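PDB 5MP7: ribose-phosphate pyrophosphokinase, which probably catalyses transfer of the pyrophosphoryl group of ATP to the 1-hydroxyl of ribose 5-phosphate, yielding the central metabolite PRPP and AMP. Local coordinates for residues Cys226-Asp231 / Val254-Thr259. Sequence-based numbering, arbitrary orientation.
Sequences CILTDD and VIIAAT
Leu-228 and Ile-255 bury the most surface where strands 226-230 and 254-258 pair in parallel, and a short hydrogen bond joins them, Leu-228 N to Ile-255 O at 2.7 Å. Ile-255 also gives its own N-H to Cys-226 O, almost straight at 176°, so its N-H and carbonyl are both taken up, on either side of Ile-227. Leu-228 O receives Ala-257 N at 3.0 Å, and Ala-257 O accepts Asp-230 N. With CG roughly anti to the backbone N (chi1 -155°), Leu-228 lies obliquely across Val-254 on one face, CD2 4.0 Å from CG1 of the valine. On the other, Ile-255 lies alongside Ile-227, their CD1 methyls 4.0 Å apart. Past the ladder the bond from Thr-259 N to Asp-231 O is weak, and Asp-231 also bonds through its backbone to His-260. At these C-terminal strand ends Asp-230 is predicted to bind ribose 5-phosphate, as are Asp-234 to Thr-238 just beyond; Asp-231 OD2 is hydrogen-bonded to ND1 of His-138, a predicted magnesium ligand. In this PRTase-like parallel core, helix 237-248 of the beta-alpha-beta crossover covers Leu-228 and Ile-256, helix 156-167 packs on Ile-227 and Ile-255, and strands 172-176 and 278-282 flank the pair.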
ATOM      1  N   CYS A 226      29.730 -54.308 -48.590  1.00 35.18           N
ATOM      2  CA  CYS A 226      29.915 -52.888 -48.899  1.00 34.06           C
ATOM      3  C   CYS A 226      30.617 -52.115 -47.788  1.00 35.33           C
ATOM      4  O   CYS A 226      30.173 -52.156 -46.672  1.00 32.43           O
ATOM      5  CB  CYS A 226      28.575 -52.236 -49.126  1.00 35.45           C
ATOM      6  SG  CYS A 226      27.783 -52.930 -50.576  1.00 46.80           S
ATOM      7  N   ILE A 227      31.674 -51.380 -48.139  1.00 35.33           N
ATOM      8  CA  ILE A 227      32.326 -50.444 -47.259  1.00 34.62           C
ATOM      9  C   ILE A 227      31.825 -49.047 -47.635  1.00 36.47           C
ATOM     10  O   ILE A 227      32.279 -48.471 -48.620  1.00 34.37           O
ATOM     11  CB  ILE A 227      33.857 -50.464 -47.431  1.00 35.87           C
ATOM     12  CG1 ILE A 227      34.418 -51.887 -47.538  1.00 40.23           C
ATOM     13  CG2 ILE A 227      34.527 -49.724 -46.295  1.00 35.97           C
ATOM     14  CD1 ILE A 227      34.180 -52.787 -46.350  1.00 45.31           C
ATOM     15  N   LEU A 228      30.891 -48.520 -46.852  1.00 35.64           N
ATOM     16  CA  LEU A 228      30.339 -47.193 -47.052  1.00 33.75           C
ATOM     17  C   LEU A 228      31.233 -46.194 -46.362  1.00 38.04           C
ATOM     18  O   LEU A 228      31.368 -46.204 -45.142  1.00 38.66           O
ATOM     19  CB  LEU A 228      28.978 -47.119 -46.413  1.00 35.81           C
ATOM     20  CG  LEU A 228      27.888 -46.162 -46.825  1.00 38.10           C
ATOM     21  CD1 LEU A 228      27.904 -45.867 -48.300  1.00 41.09           C
ATOM     22  CD2 LEU A 228      26.565 -46.766 -46.388  1.00 39.50           C
ATOM     23  N   THR A 229      31.870 -45.320 -47.125  1.00 44.19           N
ATOM     24  CA  THR A 229      32.889 -44.438 -46.563  1.00 44.47           C
ATOM     25  C   THR A 229      32.459 -42.968 -46.656  1.00 42.83           C
ATOM     26  O   THR A 229      32.023 -42.509 -47.690  1.00 41.78           O
ATOM     27  CB  THR A 229      34.282 -44.715 -47.188  1.00 45.59           C
ATOM     28  OG1 THR A 229      35.264 -43.935 -46.512  1.00 54.82           O
ATOM     29  CG2 THR A 229      34.316 -44.389 -48.646  1.00 47.41           C
ATOM     30  N   ASP A 230      32.585 -42.244 -45.554  1.00 42.85           N
ATOM     31  CA  ASP A 230      32.322 -40.817 -45.541  1.00 45.21           C
ATOM     32  C   ASP A 230      33.337 -40.086 -44.659  1.00 43.27           C
ATOM     33  O   ASP A 230      34.025 -40.686 -43.862  1.00 40.94           O
ATOM     34  CB  ASP A 230      30.881 -40.538 -45.075  1.00 53.09           C
ATOM     35  CG  ASP A 230      30.219 -39.345 -45.837  1.00 61.38           C
ATOM     36  OD1 ASP A 230      30.910 -38.666 -46.620  1.00 62.02           O
ATOM     37  OD2 ASP A 230      28.985 -39.100 -45.691  1.00 62.04           O
ATOM     38  N   ASP A 231      33.477 -38.790 -44.851  1.00 42.94           N
ATOM     39  CA  ASP A 231      34.298 -37.960 -43.980  1.00 43.06           C
ATOM     40  C   ASP A 231      33.756 -37.853 -42.572  1.00 40.37           C
ATOM     41  O   ASP A 231      34.521 -37.969 -41.601  1.00 39.09           O
ATOM     42  CB  ASP A 231      34.535 -36.576 -44.615  1.00 50.73           C
ATOM     43  CG  ASP A 231      33.240 -35.772 -44.833  1.00 60.28           C
ATOM     44  OD1 ASP A 231      32.146 -36.380 -44.950  1.00 64.86           O
ATOM     45  OD2 ASP A 231      33.313 -34.525 -44.936  1.00 69.35           O
ATOM     46  N   VAL A 254      26.857 -54.445 -44.965  1.00 45.19           N
ATOM     47  CA  VAL A 254      27.319 -53.063 -45.055  1.00 42.52           C
ATOM     48  C   VAL A 254      28.151 -52.643 -43.842  1.00 38.73           C
ATOM     49  O   VAL A 254      27.692 -52.759 -42.726  1.00 34.59           O
ATOM     50  CB  VAL A 254      26.173 -52.049 -45.201  1.00 41.77           C
ATOM     51  CG1 VAL A 254      26.754 -50.644 -45.366  1.00 40.94           C
ATOM     52  CG2 VAL A 254      25.335 -52.378 -46.419  1.00 43.01           C
ATOM     53  N   ILE A 255      29.341 -52.096 -44.097  1.00 36.00           N
ATOM     54  CA  ILE A 255      30.185 -51.531 -43.089  1.00 34.56           C
ATOM     55  C   ILE A 255      30.316 -50.024 -43.323  1.00 36.00           C
ATOM     56  O   ILE A 255      30.648 -49.596 -44.418  1.00 34.33           O
ATOM     57  CB  ILE A 255      31.540 -52.188 -43.124  1.00 36.15           C
ATOM     58  CG1 ILE A 255      31.376 -53.638 -42.708  1.00 41.04           C
ATOM     59  CG2 ILE A 255      32.511 -51.497 -42.168  1.00 38.59           C
ATOM     60  CD1 ILE A 255      32.535 -54.499 -43.150  1.00 48.53           C
ATOM     61  N   ILE A 256      30.098 -49.244 -42.257  1.00 35.41           N
ATOM     62  CA  ILE A 256      30.232 -47.795 -42.277  1.00 31.37           C
ATOM     63  C   ILE A 256      31.545 -47.364 -41.629  1.00 29.87           C
ATOM     64  O   ILE A 256      31.868 -47.790 -40.554  1.00 27.58           O
ATOM     65  CB  ILE A 256      29.089 -47.118 -41.554  1.00 30.04           C
ATOM     66  CG1 ILE A 256      27.787 -47.540 -42.215  1.00 31.81           C
ATOM     67  CG2 ILE A 256      29.242 -45.607 -41.658  1.00 31.13           C
ATOM     68  CD1 ILE A 256      26.542 -46.953 -41.591  1.00 31.15           C
ATOM     69  N   ALA A 257      32.319 -46.552 -42.341  1.00 28.35           N
ATOM     70  CA  ALA A 257      33.579 -46.034 -41.844  1.00 26.81           C
ATOM     71  C   ALA A 257      33.673 -44.525 -42.111  1.00 27.20           C
ATOM     72  O   ALA A 257      33.433 -44.074 -43.205  1.00 31.66           O
ATOM     73  CB  ALA A 257      34.724 -46.756 -42.478  1.00 26.36           C
ATOM     74  N   ALA A 258      33.968 -43.757 -41.085  1.00 28.77           N
ATOM     75  CA  ALA A 258      34.105 -42.315 -41.189  1.00 31.06           C
ATOM     76  C   ALA A 258      35.109 -41.824 -40.179  1.00 32.63           C
ATOM     77  O   ALA A 258      35.270 -42.430 -39.132  1.00 33.11           O
ATOM     78  CB  ALA A 258      32.776 -41.630 -40.939  1.00 30.93           C
ATOM     79  N   THR A 259      35.797 -40.733 -40.481  1.00 30.71           N
ATOM     80  CA  THR A 259      36.733 -40.190 -39.531  1.00 29.49           C
ATOM     81  C   THR A 259      36.042 -39.520 -38.370  1.00 29.81           C
ATOM     82  O   THR A 259      36.397 -39.781 -37.223  1.00 30.05           O
ATOM     83  CB  THR A 259      37.652 -39.203 -40.210  1.00 29.78           C
ATOM     84  OG1 THR A 259      38.348 -39.901 -41.237  1.00 32.14           O
ATOM     85  CG2 THR A 259      38.666 -38.667 -39.268  1.00 29.50           C
TER